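Long-range contacts in LamCAT (Aquimarina, PDB 6JH5), which probably hydrolyses the marine beta-1,3-glucan laminarin, acting as a glycoside hydrolase of family 16: residues Y38-N43 / K56-G61; E84-M89 / Y157-I162; W100-N105 / F198-M203. All coordinates share one frame; numbering follows the deposited sequence.

Interaction 1 of 3, residues Y38-N43 / K56-G61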
loop_
_atom_site.group_PDB
_atom_site.type_symbol
_atom_site.label_atom_id
_atom_site.label_comp_id
_atom_site.label_asym_id
_atom_site.label_seq_id
_atom_site.Cartn_x
_atom_site.Cartn_y
_atom_site.Cartn_z
ATOM N N TYR A 38 -5.294 -1.722 -15.767
ATOM C CA TYR A 38 -6.749 -1.774 -15.529
ATOM C C TYR A 38 -6.929 -2.807 -14.413
ATOM O O TYR A 38 -6.574 -3.936 -14.591
ATOM C CB TYR A 38 -7.428 -2.225 -16.816
ATOM C CG TYR A 38 -8.926 -2.285 -16.787
ATOM C CD1 TYR A 38 -9.583 -3.283 -16.113
ATOM C CD2 TYR A 38 -9.671 -1.367 -17.487
ATOM C CE1 TYR A 38 -10.960 -3.346 -16.111
ATOM C CE2 TYR A 38 -11.045 -1.435 -17.509
ATOM C CZ TYR A 38 -11.697 -2.421 -16.807
ATOM O OH TYR A 38 -13.052 -2.471 -16.836
ATOM N N TYR A 39 -7.430 -2.369 -13.268
ATOM C CA TYR A 39 -7.605 -3.281 -12.124
ATOM C C TYR A 39 -8.801 -4.219 -12.332
ATOM O O TYR A 39 -9.782 -3.829 -12.873
ATOM C CB TYR A 39 -7.727 -2.445 -10.856
ATOM C CG TYR A 39 -6.438 -1.826 -10.382
ATOM C CD1 TYR A 39 -5.309 -2.594 -10.217
ATOM C CD2 TYR A 39 -6.379 -0.497 -10.012
ATOM C CE1 TYR A 39 -4.139 -2.054 -9.733
ATOM C CE2 TYR A 39 -5.210 0.059 -9.528
ATOM C CZ TYR A 39 -4.094 -0.729 -9.366
ATOM O OH TYR A 39 -2.964 -0.173 -8.875
ATOM N N ARG A 40 -8.641 -5.447 -11.860
ATOM C CA ARG A 40 -9.686 -6.485 -11.965
ATOM C C ARG A 40 -9.668 -7.373 -10.714
ATOM O O ARG A 40 -8.680 -7.449 -10.058
ATOM C CB ARG A 40 -9.342 -7.433 -13.116
ATOM C CG ARG A 40 -9.217 -6.761 -14.471
ATOM C CD ARG A 40 -9.133 -7.772 -15.592
ATOM N NE ARG A 40 -10.455 -8.265 -15.890
ATOM C CZ ARG A 40 -10.710 -9.445 -16.383
ATOM N NH1 ARG A 40 -9.724 -10.290 -16.589
ATOM N NH2 ARG A 40 -11.951 -9.792 -16.631
ATOM N N ARG A 41 -10.808 -7.992 -10.426
ATOM C CA ARG A 41 -10.916 -8.999 -9.347
ATOM C C ARG A 41 -10.170 -10.284 -9.726
ATOM O O ARG A 41 -9.615 -10.883 -8.904
ATOM C CB ARG A 41 -12.383 -9.348 -9.138
ATOM C CG ARG A 41 -12.598 -10.500 -8.180
ATOM C CD ARG A 41 -12.082 -10.146 -6.813
ATOM N NE ARG A 41 -12.263 -11.177 -5.820
ATOM C CZ ARG A 41 -11.496 -12.223 -5.668
ATOM N NH1 ARG A 41 -10.473 -12.417 -6.474
ATOM N NH2 ARG A 41 -11.735 -13.069 -4.688
ATOM N N GLU A 42 -10.158 -10.622 -11.016
ATOM C CA GLU A 42 -9.577 -11.883 -11.536
ATOM C C GLU A 42 -8.068 -11.963 -11.314
ATOM O O GLU A 42 -7.549 -13.030 -11.213
ATOM C CB GLU A 42 -9.901 -12.054 -13.011
ATOM C CG GLU A 42 -11.347 -12.412 -13.222
ATOM C CD GLU A 42 -12.276 -11.232 -13.423
ATOM O OE1 GLU A 42 -11.908 -10.126 -13.076
ATOM O OE2 GLU A 42 -13.348 -11.451 -13.925
ATOM N N ASN A 43 -7.436 -10.813 -11.147
ATOM C CA ASN A 43 -5.972 -10.765 -10.936
ATOM C C ASN A 43 -5.594 -11.105 -9.492
ATOM O O ASN A 43 -4.429 -11.154 -9.214
ATOM C CB ASN A 43 -5.388 -9.436 -11.398
ATOM C CG ASN A 43 -5.496 -9.256 -12.892
ATOM O OD1 ASN A 43 -6.576 -9.154 -13.416
ATOM N ND2 ASN A 43 -4.367 -9.220 -13.564
ATOM N N LYS A 56 -0.631 -8.667 -15.380
ATOM C CA LYS A 56 -0.552 -9.372 -16.678
ATOM C C LYS A 56 -0.537 -8.405 -17.859
ATOM O O LYS A 56 -1.001 -7.322 -17.735
ATOM C CB LYS A 56 -1.807 -10.232 -16.855
ATOM C CG LYS A 56 -1.981 -11.319 -15.813
ATOM C CD LYS A 56 -3.223 -12.146 -16.020
ATOM C CE LYS A 56 -3.340 -13.246 -14.984
ATOM N NZ LYS A 56 -4.745 -13.687 -14.813
ATOM N N ARG A 57 -0.009 -8.878 -18.977
ATOM C CA ARG A 57 -0.094 -8.117 -20.236
ATOM C C ARG A 57 -1.367 -8.613 -20.887
ATOM O O ARG A 57 -1.390 -9.719 -21.357
ATOM C CB ARG A 57 1.052 -8.479 -21.161
ATOM C CG ARG A 57 2.261 -7.613 -20.920
ATOM C CD ARG A 57 3.415 -8.025 -21.772
ATOM N NE ARG A 57 3.202 -7.526 -23.106
ATOM C CZ ARG A 57 3.687 -8.087 -24.192
ATOM N NH1 ARG A 57 4.426 -9.179 -24.102
ATOM N NH2 ARG A 57 3.446 -7.550 -25.368
ATOM N N GLU A 58 -2.390 -7.800 -20.819
ATOM C CA GLU A 58 -3.711 -8.225 -21.302
ATOM C C GLU A 58 -4.426 -6.953 -21.738
ATOM O O GLU A 58 -4.285 -5.958 -21.060
ATOM C CB GLU A 58 -4.297 -8.981 -20.108
ATOM C CG GLU A 58 -5.766 -8.861 -19.879
ATOM C CD GLU A 58 -6.253 -9.839 -18.823
ATOM O OE1 GLU A 58 -7.274 -10.471 -19.071
ATOM O OE2 GLU A 58 -5.643 -9.949 -17.798
ATOM N N SER A 59 -5.196 -7.028 -22.812
ATOM C CA SER A 59 -5.913 -5.836 -23.314
ATOM C C SER A 59 -7.317 -5.778 -22.743
ATOM O O SER A 59 -8.028 -6.749 -22.884
ATOM C CB SER A 59 -6.048 -5.899 -24.807
ATOM O OG SER A 59 -4.792 -5.954 -25.426
ATOM N N ILE A 60 -7.656 -4.687 -22.085
ATOM C CA ILE A 60 -9.054 -4.515 -21.620
ATOM C C ILE A 60 -9.330 -3.036 -21.432
ATOM O O ILE A 60 -8.486 -2.368 -20.938
ATOM C CB ILE A 60 -9.291 -5.276 -20.319
ATOM C CG1 ILE A 60 -10.689 -4.987 -19.778
ATOM C CG2 ILE A 60 -8.200 -4.925 -19.319
ATOM C CD1 ILE A 60 -11.091 -5.927 -18.695
ATOM N N GLY A 61 -10.473 -2.552 -21.893
ATOM C CA GLY A 61 -10.857 -1.154 -21.637
ATOM C C GLY A 61 -9.909 -0.128 -22.218
ATOM O O GLY A 61 -9.964 0.987 -21.791
HETATM O O HOH W 1 -7.046 -10.803 -15.667
HETATM O O HOH W 2 -4.913 -14.053 -11.558
#

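Interaction 2 of 3, residues E84-M89 / Y157-I162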
loop_
_atom_site.group_PDB
_atom_site.type_symbol
_atom_site.label_atom_id
_atom_site.label_comp_id
_atom_site.label_asym_id
_atom_site.label_seq_id
_atom_site.Cartn_x
_atom_site.Cartn_y
_atom_site.Cartn_z
ATOM N N GLU A 84 0.853 -4.542 9.769
ATOM C CA GLU A 84 1.986 -5.215 9.113
ATOM C C GLU A 84 1.565 -6.282 8.113
ATOM O O GLU A 84 0.501 -6.784 8.186
ATOM C CB GLU A 84 3.028 -5.665 10.131
ATOM C CG GLU A 84 2.695 -6.851 10.967
ATOM C CD GLU A 84 3.954 -7.360 11.674
ATOM O OE1 GLU A 84 4.849 -6.561 11.999
ATOM O OE2 GLU A 84 4.057 -8.574 11.816
ATOM N N ALA A 85 2.458 -6.545 7.171
ATOM C CA ALA A 85 2.195 -7.589 6.166
ATOM C C ALA A 85 3.512 -8.249 5.787
ATOM O O ALA A 85 4.492 -7.571 5.769
ATOM C CB ALA A 85 1.532 -7.010 4.945
ATOM N N ARG A 86 3.468 -9.537 5.507
ATOM C CA ARG A 86 4.656 -10.279 5.031
ATOM C C ARG A 86 4.474 -10.425 3.524
ATOM O O ARG A 86 3.545 -11.048 3.138
ATOM C CB ARG A 86 4.708 -11.634 5.721
ATOM C CG ARG A 86 5.911 -12.468 5.323
ATOM C CD ARG A 86 6.184 -13.579 6.321
ATOM N NE ARG A 86 7.363 -14.312 5.924
ATOM C CZ ARG A 86 7.378 -15.473 5.308
ATOM N NH1 ARG A 86 6.272 -16.112 5.010
ATOM N NH2 ARG A 86 8.525 -16.010 4.957
ATOM N N ILE A 87 5.333 -9.745 2.764
ATOM C CA ILE A 87 5.172 -9.616 1.296
ATOM C C ILE A 87 6.461 -9.959 0.556
ATOM O O ILE A 87 7.486 -9.588 1.027
ATOM C CB ILE A 87 4.839 -8.148 0.993
ATOM C CG1 ILE A 87 3.621 -7.690 1.791
ATOM C CG2 ILE A 87 4.636 -7.903 -0.490
ATOM C CD1 ILE A 87 3.279 -6.230 1.554
ATOM N N ALA A 88 6.288 -10.649 -0.561
ATOM C CA ALA A 88 7.341 -10.941 -1.544
ATOM C C ALA A 88 6.843 -10.282 -2.828
ATOM O O ALA A 88 5.745 -10.496 -3.179
ATOM C CB ALA A 88 7.558 -12.427 -1.704
ATOM N N MET A 89 7.663 -9.455 -3.444
ATOM C CA MET A 89 7.142 -8.732 -4.615
ATOM C C MET A 89 8.097 -8.851 -5.793
ATOM O O MET A 89 9.246 -9.063 -5.588
ATOM C CB MET A 89 6.939 -7.251 -4.270
ATOM C CG MET A 89 8.225 -6.489 -4.078
ATOM S SD MET A 89 7.930 -4.960 -3.136
ATOM C CE MET A 89 7.976 -5.559 -1.447
ATOM N N TYR A 157 10.344 -12.898 0.915
ATOM C CA TYR A 157 9.393 -12.297 1.873
ATOM C C TYR A 157 10.152 -11.444 2.882
ATOM O O TYR A 157 11.146 -11.847 3.401
ATOM C CB TYR A 157 8.639 -13.336 2.696
ATOM C CG TYR A 157 7.711 -14.215 1.909
ATOM C CD1 TYR A 157 6.436 -13.820 1.567
ATOM C CD2 TYR A 157 8.122 -15.473 1.535
ATOM C CE1 TYR A 157 5.596 -14.660 0.862
ATOM C CE2 TYR A 157 7.305 -16.319 0.820
ATOM C CZ TYR A 157 6.034 -15.916 0.488
ATOM O OH TYR A 157 5.273 -16.793 -0.219
ATOM N N HIS A 158 9.550 -10.301 3.166
ATOM C CA HIS A 158 9.994 -9.344 4.195
ATOM C C HIS A 158 8.763 -8.850 4.957
ATOM O O HIS A 158 7.695 -8.933 4.447
ATOM C CB HIS A 158 10.766 -8.168 3.590
ATOM C CG HIS A 158 12.079 -8.546 3.001
ATOM N ND1 HIS A 158 13.224 -8.575 3.736
ATOM C CD2 HIS A 158 12.432 -8.895 1.754
ATOM C CE1 HIS A 158 14.216 -8.940 2.966
ATOM N NE2 HIS A 158 13.768 -9.121 1.753
ATOM N N ILE A 159 8.975 -8.401 6.178
ATOM C CA ILE A 159 7.829 -7.906 6.986
ATOM C C ILE A 159 7.842 -6.378 6.984
ATOM O O ILE A 159 8.802 -5.823 7.399
ATOM C CB ILE A 159 7.938 -8.465 8.400
ATOM C CG1 ILE A 159 8.104 -9.982 8.340
ATOM C CG2 ILE A 159 6.759 -8.022 9.256
ATOM C CD1 ILE A 159 6.880 -10.679 7.983
ATOM N N TYR A 160 6.771 -5.789 6.480
ATOM C CA TYR A 160 6.643 -4.320 6.367
ATOM C C TYR A 160 5.660 -3.866 7.436
ATOM O O TYR A 160 4.587 -4.347 7.442
ATOM C CB TYR A 160 6.191 -3.975 4.952
ATOM C CG TYR A 160 7.198 -4.415 3.929
ATOM C CD1 TYR A 160 8.324 -3.658 3.680
ATOM C CD2 TYR A 160 7.062 -5.606 3.266
ATOM C CE1 TYR A 160 9.264 -4.048 2.748
ATOM C CE2 TYR A 160 7.987 -6.008 2.325
ATOM C CZ TYR A 160 9.100 -5.238 2.081
ATOM O OH TYR A 160 10.029 -5.631 1.184
ATOM N N THR A 161 6.107 -2.972 8.303
ATOM C CA THR A 161 5.290 -2.597 9.469
ATOM C C THR A 161 5.305 -1.089 9.738
ATOM O O THR A 161 6.277 -0.450 9.463
ATOM C CB THR A 161 5.954 -3.238 10.705
ATOM O OG1 THR A 161 6.173 -4.634 10.499
ATOM C CG2 THR A 161 5.236 -3.054 12.024
ATOM N N ILE A 162 4.197 -0.631 10.292
ATOM C CA ILE A 162 4.153 0.700 10.938
ATOM C C ILE A 162 3.664 0.507 12.365
ATOM O O ILE A 162 2.940 -0.388 12.591
ATOM C CB ILE A 162 3.275 1.755 10.239
ATOM C CG1 ILE A 162 1.843 1.277 10.011
ATOM C CG2 ILE A 162 3.955 2.248 8.974
ATOM C CD1 ILE A 162 0.851 2.379 9.805
HETATM O O HOH W 3 9.936 -12.924 6.033
HETATM O O HOH W 4 9.638 -8.039 0.048
#

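Interaction 3 of 3, residues W100-N105 / F198-M203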
loop_
_atom_site.group_PDB
_atom_site.type_symbol
_atom_site.label_atom_id
_atom_site.label_comp_id
_atom_site.label_asym_id
_atom_site.label_seq_id
_atom_site.Cartn_x
_atom_site.Cartn_y
_atom_site.Cartn_z
ATOM N N TRP A 100 -0.530 -0.015 1.917
ATOM C CA TRP A 100 -0.707 1.375 2.370
ATOM C C TRP A 100 -2.087 1.583 2.985
ATOM O O TRP A 100 -2.807 0.643 3.137
ATOM C CB TRP A 100 -0.456 2.291 1.171
ATOM C CG TRP A 100 -1.251 2.040 -0.082
ATOM C CD1 TRP A 100 -1.256 0.929 -0.867
ATOM C CD2 TRP A 100 -2.072 2.997 -0.774
ATOM N NE1 TRP A 100 -2.042 1.108 -1.971
ATOM C CE2 TRP A 100 -2.547 2.378 -1.944
ATOM C CE3 TRP A 100 -2.459 4.309 -0.506
ATOM C CZ2 TRP A 100 -3.388 3.029 -2.842
ATOM C CZ3 TRP A 100 -3.274 4.955 -1.403
ATOM C CH2 TRP A 100 -3.731 4.325 -2.557
ATOM N N MET A 101 -2.304 2.803 3.467
ATOM C CA MET A 101 -3.559 3.153 4.167
ATOM C C MET A 101 -4.029 4.534 3.726
ATOM O O MET A 101 -3.222 5.339 3.419
ATOM C CB MET A 101 -3.339 3.202 5.683
ATOM C CG MET A 101 -2.742 1.929 6.215
ATOM S SD MET A 101 -2.625 1.920 8.059
ATOM C CE MET A 101 -4.295 1.418 8.500
ATOM N N LEU A 102 -5.340 4.724 3.769
ATOM C CA LEU A 102 -5.981 6.028 3.479
ATOM C C LEU A 102 -6.975 6.337 4.590
ATOM O O LEU A 102 -7.549 5.444 5.113
ATOM C CB LEU A 102 -6.742 5.977 2.151
ATOM C CG LEU A 102 -5.893 6.073 0.898
ATOM C CD1 LEU A 102 -6.726 5.716 -0.318
ATOM C CD2 LEU A 102 -5.270 7.450 0.736
ATOM N N GLY A 103 -7.155 7.616 4.848
ATOM C CA GLY A 103 -8.156 7.960 5.854
ATOM C C GLY A 103 -9.542 7.567 5.371
ATOM O O GLY A 103 -9.871 7.841 4.255
ATOM N N ASP A 104 -10.382 7.113 6.291
ATOM C CA ASP A 104 -11.782 6.729 5.995
ATOM C C ASP A 104 -12.543 7.946 5.471
ATOM O O ASP A 104 -13.473 7.770 4.732
ATOM C CB ASP A 104 -12.527 6.363 7.274
ATOM C CG ASP A 104 -12.482 4.897 7.639
ATOM O OD1 ASP A 104 -11.899 4.121 6.880
ATOM O OD2 ASP A 104 -13.017 4.571 8.682
ATOM N N ASN A 105 -12.070 9.143 5.778
ATOM C CA ASN A 105 -12.824 10.363 5.399
ATOM C C ASN A 105 -12.459 10.868 4.006
ATOM O O ASN A 105 -12.905 11.928 3.624
ATOM C CB ASN A 105 -12.785 11.450 6.464
ATOM C CG ASN A 105 -11.414 12.049 6.596
ATOM O OD1 ASN A 105 -10.481 11.555 6.018
ATOM N ND2 ASN A 105 -11.311 13.109 7.356
ATOM N N PHE A 198 -8.069 2.907 6.580
ATOM C CA PHE A 198 -8.279 1.562 6.013
ATOM C C PHE A 198 -7.035 1.151 5.220
ATOM O O PHE A 198 -6.216 1.958 4.984
ATOM C CB PHE A 198 -9.558 1.494 5.186
ATOM C CG PHE A 198 -9.583 2.386 3.978
ATOM C CD1 PHE A 198 -9.023 1.990 2.780
ATOM C CD2 PHE A 198 -10.215 3.604 4.038
ATOM C CE1 PHE A 198 -9.074 2.812 1.675
ATOM C CE2 PHE A 198 -10.255 4.423 2.930
ATOM C CZ PHE A 198 -9.666 4.039 1.766
ATOM N N ILE A 199 -6.941 -0.141 4.946
ATOM C CA ILE A 199 -5.746 -0.751 4.302
ATOM C C ILE A 199 -5.973 -1.000 2.813
ATOM O O ILE A 199 -7.056 -1.314 2.462
ATOM C CB ILE A 199 -5.395 -2.063 5.036
ATOM C CG1 ILE A 199 -4.889 -1.751 6.446
ATOM C CG2 ILE A 199 -4.394 -2.939 4.275
ATOM C CD1 ILE A 199 -4.590 -2.970 7.271
ATOM N N LEU A 200 -4.915 -0.820 2.040
ATOM C CA LEU A 200 -4.934 -1.149 0.602
ATOM C C LEU A 200 -3.705 -1.984 0.239
ATOM O O LEU A 200 -2.668 -1.812 0.813
ATOM C CB LEU A 200 -4.902 0.122 -0.250
ATOM C CG LEU A 200 -6.005 1.135 0.027
ATOM C CD1 LEU A 200 -5.507 2.205 0.982
ATOM C CD2 LEU A 200 -6.479 1.775 -1.264
ATOM N N LEU A 201 -3.905 -2.836 -0.751
ATOM C CA LEU A 201 -2.837 -3.619 -1.403
ATOM C C LEU A 201 -3.006 -3.464 -2.912
ATOM O O LEU A 201 -4.096 -3.586 -3.365
ATOM C CB LEU A 201 -2.934 -5.100 -1.036
ATOM C CG LEU A 201 -2.486 -5.460 0.371
ATOM C CD1 LEU A 201 -2.919 -6.873 0.694
ATOM C CD2 LEU A 201 -0.987 -5.309 0.547
ATOM N N ASN A 202 -1.919 -3.218 -3.621
ATOM C CA ASN A 202 -2.050 -3.182 -5.089
ATOM C C ASN A 202 -0.685 -3.354 -5.745
ATOM O O ASN A 202 0.283 -3.266 -5.081
ATOM C CB ASN A 202 -2.637 -1.863 -5.595
ATOM C CG ASN A 202 -1.670 -0.708 -5.474
ATOM O OD1 ASN A 202 -1.504 -0.150 -4.425
ATOM N ND2 ASN A 202 -1.003 -0.367 -6.553
ATOM N N MET A 203 -0.713 -3.654 -7.032
ATOM C CA MET A 203 0.526 -3.567 -7.831
ATOM C C MET A 203 0.176 -2.754 -9.080
ATOM O O MET A 203 -0.602 -3.221 -9.890
ATOM C CB MET A 203 1.106 -4.928 -8.211
ATOM C CG MET A 203 2.327 -4.798 -9.114
ATOM S SD MET A 203 3.407 -6.255 -8.936
ATOM C CE MET A 203 2.303 -7.576 -9.415
#

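Interaction 1 of 3, residues Y38-N43 / K56-G61
Ile60 crosses the Tyr38 side chain at about a right angle, over one face of its ring. From CB, the CG2 branch stops near the root of the ring, 3.7 Å from Tyr38 CG. CG1, held anti to the backbone N of Ile60 (chi1 175°), carries the longer branch over the ring centre, 4.0 Å from the Tyr38 centroid and 9° off the normal, a CH-pi contact. The tip, CD1, is 3.7 Å from Tyr38 CE1 and 3.7 Å from NE of Arg40; isoleucine suits this place because its long branch meets both the ring and the guanidinium nitrogen. The CA of Gly61 comes near Tyr38 CE2, where a CB would clash with the ring.

Beyond Ile60 the contact turns polar. Arg40 NH1 and Glu58 OE1 form a loose salt bridge of 3.5 Å, with guanidinium and carboxylate planes 80° apart. Water 1 bridges the same groups: it accepts from Arg40 NH1 (2.9 Å) and donates to Asn43 OD1 (2.8 Å) and Glu58 OE2 (2.7 Å). The amide suits this place because its ND2 is bonded to Thr54 and Thr66, while Glu58 OE2 also reaches Thr66. A second water links Lys56 NZ to the carbonyl of Glu42. At this surface edge, apolar packing and water-mediated charge pairing join segment 38-43 to strand 50-60 without a direct hydrogen bond.

Interaction 2 of 3, residues E84-M89 / Y157-I162
Antiparallel pairing of strands 84-88 and 158-162 builds part of the beta-jelly-roll sandwich of family 16, with Ala85 facing Tyr160 and Ile87 facing His158 as hydrogen-bonded pairs. The straightest of the four backbone bonds runs from Tyr160 N to Ala85 O, 3.0 Å at 173°.

On the face that carries Glu84, Arg86, Ile159 and Thr161, each side chain leans on a neighbour from the other segment. Thr161 OG1 donates to Glu84 OE1 (2.8 Å), meeting it from above the carboxylate plane; the two side chains point the same way. Arg86 runs out with CG anti to its backbone N (chi1 -179°), and its CB is pressed by Ile159 CD1 at 3.3 Å. The guanidinium then lies flat on Tyr157, centres 4.2 Å apart and planes at 23°, an off-centre cation-pi stack. Ala88 CB covers the opposite face of the same ring, 4.0 Å from its centroid; a methyl is small enough to fit there. Water 3 sits in the guanidinium plane, 2.9 Å from Arg86 NE.

On the other face Ala85 and Ile87 pack on Phe99 of strand 95-103 and Tyr160 on Val173. Here Met89 curls its CE to 3.3 Å from Tyr160 OH, and water 4, in the ring plane, joins that hydroxyl (2.7 Å) to Ile87 O.

Arg86 NH1 forms a salt bridge with Asp226, a calcium ligand, and Tyr157 OH bonds to Asn50. Because its flat cation is stacked on one side and paired with a carboxylate, Arg86 probably steadies the orientation of Asp226 and tempers the negative charge beside the metal.

Interaction 3 of 3, residues W100-N105 / F198-M203
Trp100 and Leu200 face each other as a hydrogen-bonded antiparallel pair in the jelly-roll sandwich, with Leu200 N 2.8 Å from Trp100 O, and their side chains cross on the face that also bears Leu102, Phe198 and Asn202. Trp100 CG sits between the backbone N and the carbonyl carbon (chi1 54°), which lays the indole back over the partner strand. Leu200 CB comes over the five-membered ring, 3.6 Å from its centroid and close to the normal, while on the same face CD2 reaches the six-membered ring near its rim, 3.7 Å from Trp100 CZ2. At the indole edge NE1 donates to Asn202 OD1 (2.8 Å) in a bent bond, OD1 lying somewhat out of the indole plane, with ring and amide planes 76° apart; an amide suits the place because its oxygen accepts from the indole while its ND2 makes a weak hydrogen bond with Tyr39 OH. The indole also touches Glu116 and Asp118, which fit the acidic signature that holds the catalytic residues in family 16 relatives.

Leu102 and Phe198 lie side by side, Leu102 CB 3.5 Å from Phe198 CZ. On the reverse face Met101 CE meets Ile199 CG1 (3.8 Å). The Asp104 carboxylate, its OD2 bonded to Ser77, lies nearly coplanar with the phenyl ring, 20° between planes, and puts OD1 at the ring edge, 3.3 Å from Phe198 CD2.

In the fold
Interactions 2 and 3 interlock along the chain, their segments alternating, and they touch where Ile162 CD1 lies 3.9 Å from Met101 SD; their centres are 15 Å apart. Interaction 1 is more peripheral, its centre 20 Å from that of interaction 3, yet the two meet: Tyr39 OH is 3.0 Å from Asn202 ND2, a weak hydrogen bond. That ties strand 37-39 to the strand face next to Glu116 and Asp118, probably part of the active-site cleft. Interactions 1 and 2 stay about 12 Å apart at their nearest atoms. Interaction 2 lies by the calcium, bound by Glu11, Gly49 and Asp226, with the Arg86 side chain about 7 Å from the metal.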